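Local coordinates for protein peroxisomal acyl-coenzyme A oxidase 1 (Arabidopsis thaliana, PDB 1W07) that oxidises long- and medium-chain acyl-CoAs to 2-trans-enoyl-CoAs in the peroxisome, using FAD and passing electrons to oxygen to give hydrogen peroxide, at residues V182-V187 against R209-H214; L101-F106 against N127-I132; P218-G223 against L242-V247. The protein carries 1 engineered substitution. All coordinates share one frame; numbering follows the deposited sequence.

Interaction 1 of 3, residues V182-V187 against R209-H214; sequences VSTHAV and RSLEDH
T184 and R209 anchor a buried loop-to-loop contact in the middle domain, where the lead-in to strand 185-194 meets the loop that leaves strand 197-207. R209 N donates to T184 O at 3.0 Å in a nearly straight bond. The R209 side chain then runs extended from CG to NE past S183, with CD 3.5 Å from S183 O, and one water accepts from NE while donating to that same carbonyl. R209 CD also lies over the centre of the H214 imidazole, 3.4 Å above its plane, and NH1 reaches H214 O in a weak bond. At the ring edge H214 CE1 comes to 3.0 Å from V182 O, while NE2 is hydrogen-bonded to K181 O; Y647 of the second subunit stacks on this ring. Replacing H214 by an alanine is likely to leave K181 O without its imidazole partner and R209 CD without the ring it lies on. L211 CD2 packs 3.6 Å from T184 OG1, the two side chains crossing at about a right angle. With chi1 at 61°, T184 OG1 sits between its own N and carbonyl carbon and shares a hydrogen bond with H185 ND1 at 2.7 Å; I132 N also bonds to this oxygen. Since A186 pairs with V206 and T184 with L208, the contact finishes off an antiparallel hairpin of the beta-rich middle domain found in acyl-CoA dehydrogenases and oxidases.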
loop_
_atom_site.group_PDB
_atom_site.type_symbol
_atom_site.label_atom_id
_atom_site.label_comp_id
_atom_site.label_asym_id
_atom_site.label_seq_id
_atom_site.Cartn_x
_atom_site.Cartn_y
_atom_site.Cartn_z
ATOM N N VAL B 182 23.567 -0.903 -18.546
ATOM C CA VAL B 182 24.304 -2.142 -18.737
ATOM C C VAL B 182 24.262 -2.860 -20.073
ATOM O O VAL B 182 25.311 -3.122 -20.660
ATOM C CB VAL B 182 23.912 -3.152 -17.646
ATOM C CG1 VAL B 182 24.764 -4.446 -17.760
ATOM C CG2 VAL B 182 24.076 -2.485 -16.290
ATOM N N SER B 183 23.062 -3.197 -20.537
ATOM C CA SER B 183 22.923 -3.949 -21.769
ATOM C C SER B 183 23.677 -3.389 -22.958
ATOM O O SER B 183 23.692 -2.178 -23.197
ATOM C CB SER B 183 21.451 -4.116 -22.130
ATOM O OG SER B 183 20.810 -4.999 -21.221
ATOM N N THR B 184 24.316 -4.287 -23.699
ATOM C CA THR B 184 25.056 -3.902 -24.894
ATOM C C THR B 184 24.169 -4.198 -26.099
ATOM O O THR B 184 24.319 -3.586 -27.152
ATOM C CB THR B 184 26.371 -4.707 -25.051
ATOM O OG1 THR B 184 26.078 -6.108 -25.163
ATOM C CG2 THR B 184 27.283 -4.473 -23.858
ATOM N N HIS B 185 23.237 -5.134 -25.914
ATOM C CA HIS B 185 22.314 -5.551 -26.960
ATOM C C HIS B 185 20.895 -5.631 -26.399
ATOM O O HIS B 185 20.677 -5.577 -25.183
ATOM C CB HIS B 185 22.693 -6.943 -27.511
ATOM C CG HIS B 185 23.987 -6.981 -28.267
ATOM N ND1 HIS B 185 25.212 -6.794 -27.664
ATOM C CD2 HIS B 185 24.242 -7.169 -29.585
ATOM C CE1 HIS B 185 26.164 -6.859 -28.579
ATOM N NE2 HIS B 185 25.600 -7.086 -29.752
ATOM N N ALA B 186 19.928 -5.783 -27.291
ATOM C CA ALA B 186 18.555 -5.897 -26.845
ATOM C C ALA B 186 17.614 -6.422 -27.900
ATOM O O ALA B 186 17.838 -6.253 -29.100
ATOM C CB ALA B 186 18.055 -4.547 -26.362
ATOM N N VAL B 187 16.564 -7.088 -27.447
ATOM C CA VAL B 187 15.557 -7.544 -28.381
ATOM C C VAL B 187 14.549 -6.395 -28.436
ATOM O O VAL B 187 13.847 -6.128 -27.452
ATOM C CB VAL B 187 14.859 -8.827 -27.900
ATOM C CG1 VAL B 187 13.659 -9.128 -28.794
ATOM C CG2 VAL B 187 15.834 -9.985 -27.950
ATOM N N ARG B 209 25.367 -0.774 -27.354
ATOM C CA ARG B 209 26.663 -0.256 -26.959
ATOM C C ARG B 209 27.825 -1.076 -27.496
ATOM O O ARG B 209 27.724 -2.286 -27.704
ATOM C CB ARG B 209 26.782 -0.215 -25.434
ATOM C CG ARG B 209 25.772 0.679 -24.725
ATOM C CD ARG B 209 25.899 0.516 -23.209
ATOM N NE ARG B 209 24.844 1.222 -22.485
ATOM C CZ ARG B 209 24.863 2.515 -22.190
ATOM N NH1 ARG B 209 25.893 3.276 -22.548
ATOM N NH2 ARG B 209 23.840 3.051 -21.534
ATOM N N SER B 210 28.948 -0.403 -27.691
ATOM C CA SER B 210 30.155 -1.041 -28.178
ATOM C C SER B 210 30.677 -2.025 -27.146
ATOM O O SER B 210 30.612 -1.766 -25.951
ATOM C CB SER B 210 31.213 0.022 -28.464
ATOM O OG SER B 210 32.506 -0.516 -28.307
ATOM N N LEU B 211 31.202 -3.151 -27.620
ATOM C CA LEU B 211 31.754 -4.159 -26.727
ATOM C C LEU B 211 33.206 -3.845 -26.364
ATOM O O LEU B 211 33.871 -4.653 -25.717
ATOM C CB LEU B 211 31.673 -5.545 -27.375
ATOM C CG LEU B 211 30.264 -6.072 -27.673
ATOM C CD1 LEU B 211 30.365 -7.372 -28.458
ATOM C CD2 LEU B 211 29.494 -6.282 -26.369
ATOM N N GLU B 212 33.709 -2.682 -26.774
ATOM C CA GLU B 212 35.087 -2.329 -26.448
ATOM C C GLU B 212 35.193 -1.241 -25.381
ATOM O O GLU B 212 36.068 -1.292 -24.517
ATOM C CB GLU B 212 35.855 -1.907 -27.707
ATOM C CG GLU B 212 35.457 -0.563 -28.265
ATOM C CD GLU B 212 36.498 -0.004 -29.208
ATOM O OE1 GLU B 212 37.648 0.221 -28.765
ATOM O OE2 GLU B 212 36.170 0.210 -30.393
ATOM N N ASP B 213 34.303 -0.258 -25.429
ATOM C CA ASP B 213 34.323 0.814 -24.444
ATOM C C ASP B 213 32.928 1.183 -23.903
ATOM O O ASP B 213 32.770 2.206 -23.243
ATOM C CB ASP B 213 35.016 2.052 -25.029
ATOM C CG ASP B 213 34.307 2.594 -26.243
ATOM O OD1 ASP B 213 33.195 2.107 -26.555
ATOM O OD2 ASP B 213 34.854 3.512 -26.890
ATOM N N HIS B 214 31.928 0.349 -24.191
ATOM C CA HIS B 214 30.565 0.557 -23.712
ATOM C C HIS B 214 29.879 1.829 -24.234
ATOM O O HIS B 214 28.779 2.178 -23.794
ATOM C CB HIS B 214 30.555 0.582 -22.181
ATOM C CG HIS B 214 29.317 -0.005 -21.569
ATOM N ND1 HIS B 214 28.892 -1.289 -21.833
ATOM C CD2 HIS B 214 28.444 0.498 -20.664
ATOM C CE1 HIS B 214 27.811 -1.552 -21.119
ATOM N NE2 HIS B 214 27.520 -0.485 -20.398
HETATM O O HOH W 1 22.652 0.118 -22.419
#

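Interaction 2 of 3, residues L101-F106 against N127-I132; sequences LHWGMF and NKMQII
W103 turns the edge of its indole to N127 and one face to H102: N127 OD1 is 3.4 Å from W103 CZ3 with the amide and ring planes only 19° apart, while H102 CD2 sits 3.5 Å above the indole plane, over its centre. M129 SD comes in obliquely to both rings. M129 SD lies 3.6 Å from W103 CZ2 in a Met-aromatic contact, and 4.1 Å from the centroid of the H102 imidazole, 42° off that ring's normal. Bends at chi2 and chi3 curl the methionine chain so that its sulfur can meet the two aromatics together, and V654 of the second subunit packs on this residue. H102 points toward segment 127-132 with CG anti to its N (chi1 179°), and both ring nitrogens are used, NE2 with A126 O and ND1 with G133 N, which should fix the rotation of the imidazole. H102 CE1 approaches I131 O at 3.4 Å; that buried carbonyl has no hydrogen-bonding partner in the model. I131 CD1 meets the edge of the F106 ring, 4.0 Å from F106 CE2, the side chains crossing at about a right angle. A Schellman motif with M129 at C-prime ends helix 116-128 (Q130 N to L125 O, M129 N to A126 O) and turns the chain toward I132. Helix 98-113, whose L101 touches FAD and which widens into a pi-type turn at 102-106, is thus packed against the exit of helix 116-128; F106 also touches V187 of strand 185-194, and I132 is hydrogen-bonded through its backbone to T184 and H185.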
loop_
_atom_site.group_PDB
_atom_site.type_symbol
_atom_site.label_atom_id
_atom_site.label_comp_id
_atom_site.label_asym_id
_atom_site.label_seq_id
_atom_site.Cartn_x
_atom_site.Cartn_y
_atom_site.Cartn_z
ATOM N N LEU B 101 16.860 -9.663 -16.228
ATOM C CA LEU B 101 16.247 -9.523 -17.544
ATOM C C LEU B 101 17.018 -10.276 -18.614
ATOM O O LEU B 101 16.430 -10.796 -19.560
ATOM C CB LEU B 101 16.118 -8.046 -17.927
ATOM C CG LEU B 101 14.966 -7.255 -17.299
ATOM C CD1 LEU B 101 13.651 -7.950 -17.607
ATOM C CD2 LEU B 101 15.147 -7.131 -15.793
ATOM N N HIS B 102 18.336 -10.331 -18.464
ATOM C CA HIS B 102 19.182 -11.048 -19.401
ATOM C C HIS B 102 18.753 -12.519 -19.461
ATOM O O HIS B 102 18.473 -13.049 -20.534
ATOM C CB HIS B 102 20.632 -10.969 -18.948
ATOM C CG HIS B 102 21.578 -11.710 -19.834
ATOM N ND1 HIS B 102 21.966 -11.235 -21.068
ATOM C CD2 HIS B 102 22.200 -12.903 -19.675
ATOM C CE1 HIS B 102 22.794 -12.100 -21.628
ATOM N NE2 HIS B 102 22.952 -13.123 -20.804
ATOM N N TRP B 103 18.704 -13.170 -18.298
ATOM C CA TRP B 103 18.319 -14.579 -18.194
ATOM C C TRP B 103 16.805 -14.810 -18.232
ATOM O O TRP B 103 16.336 -15.841 -18.721
ATOM C CB TRP B 103 18.857 -15.178 -16.889
ATOM C CG TRP B 103 20.357 -15.267 -16.792
ATOM C CD1 TRP B 103 21.132 -14.871 -15.741
ATOM C CD2 TRP B 103 21.252 -15.803 -17.770
ATOM N NE1 TRP B 103 22.453 -15.125 -16.002
ATOM C CE2 TRP B 103 22.558 -15.701 -17.242
ATOM C CE3 TRP B 103 21.080 -16.361 -19.045
ATOM C CZ2 TRP B 103 23.688 -16.142 -17.942
ATOM C CZ3 TRP B 103 22.204 -16.798 -19.744
ATOM C CH2 TRP B 103 23.492 -16.684 -19.188
ATOM N N GLY B 104 16.045 -13.854 -17.710
ATOM C CA GLY B 104 14.605 -14.012 -17.663
ATOM C C GLY B 104 13.784 -13.597 -18.868
ATOM O O GLY B 104 12.665 -14.083 -19.042
ATOM N N MET B 105 14.327 -12.717 -19.703
ATOM C CA MET B 105 13.590 -12.240 -20.874
ATOM C C MET B 105 14.370 -12.259 -22.189
ATOM O O MET B 105 13.892 -12.791 -23.198
ATOM C CB MET B 105 13.085 -10.814 -20.618
ATOM C CG MET B 105 12.086 -10.696 -19.467
ATOM S SD MET B 105 10.565 -11.649 -19.705
ATOM C CE MET B 105 9.501 -10.387 -20.504
ATOM N N PHE B 106 15.559 -11.667 -22.180
ATOM C CA PHE B 106 16.386 -11.603 -23.376
ATOM C C PHE B 106 16.640 -12.999 -23.941
ATOM O O PHE B 106 16.385 -13.246 -25.119
ATOM C CB PHE B 106 17.712 -10.917 -23.050
ATOM C CG PHE B 106 18.626 -10.777 -24.229
ATOM C CD1 PHE B 106 18.270 -9.964 -25.303
ATOM C CD2 PHE B 106 19.844 -11.447 -24.266
ATOM C CE1 PHE B 106 19.108 -9.815 -26.392
ATOM C CE2 PHE B 106 20.699 -11.304 -25.360
ATOM C CZ PHE B 106 20.328 -10.484 -26.425
ATOM N N ASN B 127 24.695 -16.785 -23.339
ATOM C CA ASN B 127 24.960 -17.752 -22.286
ATOM C C ASN B 127 26.349 -17.599 -21.688
ATOM O O ASN B 127 26.556 -17.920 -20.526
ATOM C CB ASN B 127 24.756 -19.171 -22.803
ATOM C CG ASN B 127 23.305 -19.466 -23.098
ATOM O OD1 ASN B 127 22.411 -18.912 -22.459
ATOM N ND2 ASN B 127 23.058 -20.351 -24.056
ATOM N N LYS B 128 27.295 -17.105 -22.480
ATOM C CA LYS B 128 28.660 -16.902 -21.998
ATOM C C LYS B 128 28.801 -15.470 -21.496
ATOM O O LYS B 128 29.804 -15.097 -20.891
ATOM C CB LYS B 128 29.664 -17.173 -23.117
ATOM N N MET B 129 27.775 -14.670 -21.759
ATOM C CA MET B 129 27.749 -13.274 -21.343
ATOM C C MET B 129 28.749 -12.406 -22.117
ATOM O O MET B 129 29.253 -11.418 -21.581
ATOM C CB MET B 129 28.038 -13.162 -19.841
ATOM C CG MET B 129 27.127 -14.006 -18.946
ATOM S SD MET B 129 25.614 -13.176 -18.417
ATOM C CE MET B 129 26.272 -11.679 -17.819
ATOM N N GLN B 130 29.034 -12.772 -23.368
ATOM C CA GLN B 130 29.940 -11.989 -24.202
ATOM C C GLN B 130 29.148 -10.756 -24.625
ATOM O O GLN B 130 29.683 -9.802 -25.197
ATOM C CB GLN B 130 30.389 -12.787 -25.428
ATOM C CG GLN B 130 31.126 -14.077 -25.093
ATOM C CD GLN B 130 31.616 -14.796 -26.329
ATOM O OE1 GLN B 130 32.500 -14.308 -27.034
ATOM N NE2 GLN B 130 31.038 -15.958 -26.608
ATOM N N ILE B 131 27.851 -10.807 -24.335
ATOM C CA ILE B 131 26.933 -9.703 -24.589
ATOM C C ILE B 131 25.908 -9.726 -23.450
ATOM O O ILE B 131 25.696 -10.762 -22.817
ATOM C CB ILE B 131 26.181 -9.846 -25.924
ATOM C CG1 ILE B 131 25.272 -11.070 -25.880
ATOM C CG2 ILE B 131 27.176 -9.954 -27.072
ATOM C CD1 ILE B 131 24.294 -11.134 -27.029
ATOM N N ILE B 132 25.294 -8.579 -23.183
ATOM C CA ILE B 132 24.290 -8.465 -22.135
ATOM C C ILE B 132 23.055 -7.859 -22.786
ATOM O O ILE B 132 23.100 -6.755 -23.334
ATOM C CB ILE B 132 24.797 -7.574 -20.960
ATOM C CG1 ILE B 132 25.973 -8.261 -20.267
ATOM C CG2 ILE B 132 23.684 -7.348 -19.945
ATOM C CD1 ILE B 132 26.626 -7.428 -19.181
#

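Interaction 3 of 3, residues P218-G223 against L242-V247; sequences PNITVG and LMFDHV
I220 to V222 pair with F244 to L242 as antiparallel strands, the axes of 220-223 and 242-244 approaching to 4.8 Å and running at 176°, with T221 and M243 as the hydrogen-bonded pair: T221 N donates to M243 O, and M243 N to T221 O at 2.9 Å. Past the strand ends, D245 N gives a third bond to N219 O. On one face I220 CD1 reaches F244 CD2 at 3.7 Å, the two side chains side by side and pointing the same way, and presses on V247 CG2 at 3.5 Å, closer than normal carbon packing. The other branch, I220 CG2, meets L242 CD1 at 3.8 Å; L242 CD1 also lies over one face of the F244 ring, toward its rim. L242 swings CG away from its own amide nitrogen (chi1 172°), bringing CD1 across to I220 and V222. The opposite face carries T221 and M243, with T221 CG2 3.7 Å from M243 CE and F630 of the second subunit packing on M243. At the strand end N219 CB sits 3.3 Å from D245 O, and one water donates to both N219 OD1 and D245 OD2. Apolar packing on the I220 face thus gives way to a water-bridged polar end at exposed N219 and D245, while the backbone ladder holds strand 220-224, the edge strand within this chain, in the three-stranded antiparallel sheet of the acyl-CoA dehydrogenase-type middle domain.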
loop_
_atom_site.group_PDB
_atom_site.type_symbol
_atom_site.label_atom_id
_atom_site.label_comp_id
_atom_site.label_asym_id
_atom_site.label_seq_id
_atom_site.Cartn_x
_atom_site.Cartn_y
_atom_site.Cartn_z
ATOM N N PRO B 218 26.285 4.593 -32.868
ATOM C CA PRO B 218 25.746 5.720 -33.625
ATOM C C PRO B 218 24.218 5.734 -33.712
ATOM O O PRO B 218 23.597 4.702 -33.966
ATOM C CB PRO B 218 26.399 5.542 -34.997
ATOM C CG PRO B 218 27.749 4.996 -34.633
ATOM C CD PRO B 218 27.384 3.941 -33.610
ATOM N N ASN B 219 23.631 6.906 -33.485
ATOM C CA ASN B 219 22.184 7.105 -33.556
ATOM C C ASN B 219 21.383 6.452 -32.427
ATOM O O ASN B 219 20.152 6.352 -32.489
ATOM C CB ASN B 219 21.668 6.627 -34.911
ATOM C CG ASN B 219 22.294 7.393 -36.063
ATOM O OD1 ASN B 219 22.409 8.619 -36.010
ATOM N ND2 ASN B 219 22.699 6.680 -37.106
ATOM N N ILE B 220 22.083 6.021 -31.385
ATOM C CA ILE B 220 21.441 5.395 -30.241
ATOM C C ILE B 220 21.406 6.357 -29.063
ATOM O O ILE B 220 22.442 6.846 -28.625
ATOM C CB ILE B 220 22.197 4.113 -29.807
ATOM C CG1 ILE B 220 22.095 3.045 -30.897
ATOM C CG2 ILE B 220 21.625 3.582 -28.486
ATOM C CD1 ILE B 220 20.694 2.496 -31.093
ATOM N N THR B 221 20.203 6.624 -28.561
ATOM C CA THR B 221 20.009 7.492 -27.399
ATOM C C THR B 221 19.476 6.583 -26.292
ATOM O O THR B 221 18.370 6.053 -26.405
ATOM C CB THR B 221 18.990 8.596 -27.696
ATOM O OG1 THR B 221 19.485 9.433 -28.746
ATOM C CG2 THR B 221 18.739 9.450 -26.464
ATOM N N VAL B 222 20.270 6.392 -25.242
ATOM C CA VAL B 222 19.877 5.521 -24.137
ATOM C C VAL B 222 20.237 6.111 -22.773
ATOM O O VAL B 222 21.208 6.854 -22.639
ATOM C CB VAL B 222 20.530 4.111 -24.287
ATOM C CG1 VAL B 222 22.057 4.231 -24.263
ATOM C CG2 VAL B 222 20.045 3.178 -23.188
ATOM N N GLY B 223 19.447 5.778 -21.756
ATOM C CA GLY B 223 19.707 6.292 -20.424
ATOM C C GLY B 223 18.755 5.680 -19.416
ATOM O O GLY B 223 17.925 4.842 -19.775
ATOM N N LEU B 242 15.071 4.401 -24.565
ATOM C CA LEU B 242 15.876 4.145 -25.752
ATOM C C LEU B 242 15.187 4.692 -26.982
ATOM O O LEU B 242 14.013 4.414 -27.215
ATOM C CB LEU B 242 16.094 2.639 -25.921
ATOM C CG LEU B 242 16.765 2.121 -27.207
ATOM C CD1 LEU B 242 18.152 2.715 -27.349
ATOM C CD2 LEU B 242 16.847 0.604 -27.152
ATOM N N MET B 243 15.922 5.468 -27.767
ATOM C CA MET B 243 15.385 6.054 -28.989
ATOM C C MET B 243 16.343 5.701 -30.132
ATOM O O MET B 243 17.558 5.649 -29.938
ATOM C CB MET B 243 15.272 7.587 -28.865
ATOM C CG MET B 243 14.346 8.118 -27.744
ATOM S SD MET B 243 13.871 9.881 -27.923
ATOM C CE MET B 243 15.443 10.691 -27.748
ATOM N N PHE B 244 15.798 5.441 -31.315
ATOM C CA PHE B 244 16.617 5.118 -32.471
ATOM C C PHE B 244 16.432 6.190 -33.539
ATOM O O PHE B 244 15.301 6.540 -33.875
ATOM C CB PHE B 244 16.227 3.766 -33.067
ATOM C CG PHE B 244 16.065 2.675 -32.055
ATOM C CD1 PHE B 244 14.867 2.522 -31.364
ATOM C CD2 PHE B 244 17.099 1.784 -31.807
ATOM C CE1 PHE B 244 14.697 1.499 -30.444
ATOM C CE2 PHE B 244 16.941 0.753 -30.889
ATOM C CZ PHE B 244 15.739 0.609 -30.207
ATOM N N ASP B 245 17.533 6.727 -34.060
ATOM C CA ASP B 245 17.450 7.729 -35.122
ATOM C C ASP B 245 17.833 6.992 -36.404
ATOM O O ASP B 245 18.976 7.047 -36.845
ATOM C CB ASP B 245 18.421 8.891 -34.880
ATOM C CG ASP B 245 18.226 10.029 -35.879
ATOM O OD1 ASP B 245 17.519 9.810 -36.880
ATOM O OD2 ASP B 245 18.768 11.137 -35.668
ATOM N N HIS B 246 16.870 6.281 -36.981
ATOM C CA HIS B 246 17.095 5.515 -38.200
ATOM C C HIS B 246 18.285 4.562 -38.066
ATOM O O HIS B 246 19.179 4.538 -38.917
ATOM C CB HIS B 246 17.308 6.470 -39.380
ATOM C CG HIS B 246 16.141 7.372 -39.636
ATOM N ND1 HIS B 246 14.931 6.906 -40.102
ATOM C CD2 HIS B 246 15.990 8.706 -39.460
ATOM C CE1 HIS B 246 14.082 7.915 -40.198
ATOM N NE2 HIS B 246 14.700 9.017 -39.815
ATOM N N VAL B 247 18.288 3.778 -36.994
ATOM C CA VAL B 247 19.350 2.809 -36.757
ATOM C C VAL B 247 19.200 1.665 -37.753
ATOM O O VAL B 247 18.084 1.257 -38.076
ATOM C CB VAL B 247 19.283 2.244 -35.311
ATOM C CG1 VAL B 247 20.235 1.065 -35.160
ATOM C CG2 VAL B 247 19.646 3.333 -34.319
HETATM O O HOH W 2 21.080 10.628 -34.718
#

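How the interactions relate
Interactions 1 and 2 are buried, whereas interaction 3 runs from an apolar face to an exposed end bridged by water. Interaction 2 joins helix 98-113 to the end of helix 116-128 and the loop after it through rings and sulfur, with no direct hydrogen bond between its segments; interaction 3 relies on a strand ladder, and interaction 1 on one backbone bond, a water and an arginine laid on a histidine. I132 O of interaction 2 probably accepts from T184 N and H185 N, joining the N-terminal region to the middle domain, and R209 NH2 packs on V222 CG1 of interaction 3. The nearest atoms of interactions 2 and 3 are about 10 Å apart. All three meet the second subunit.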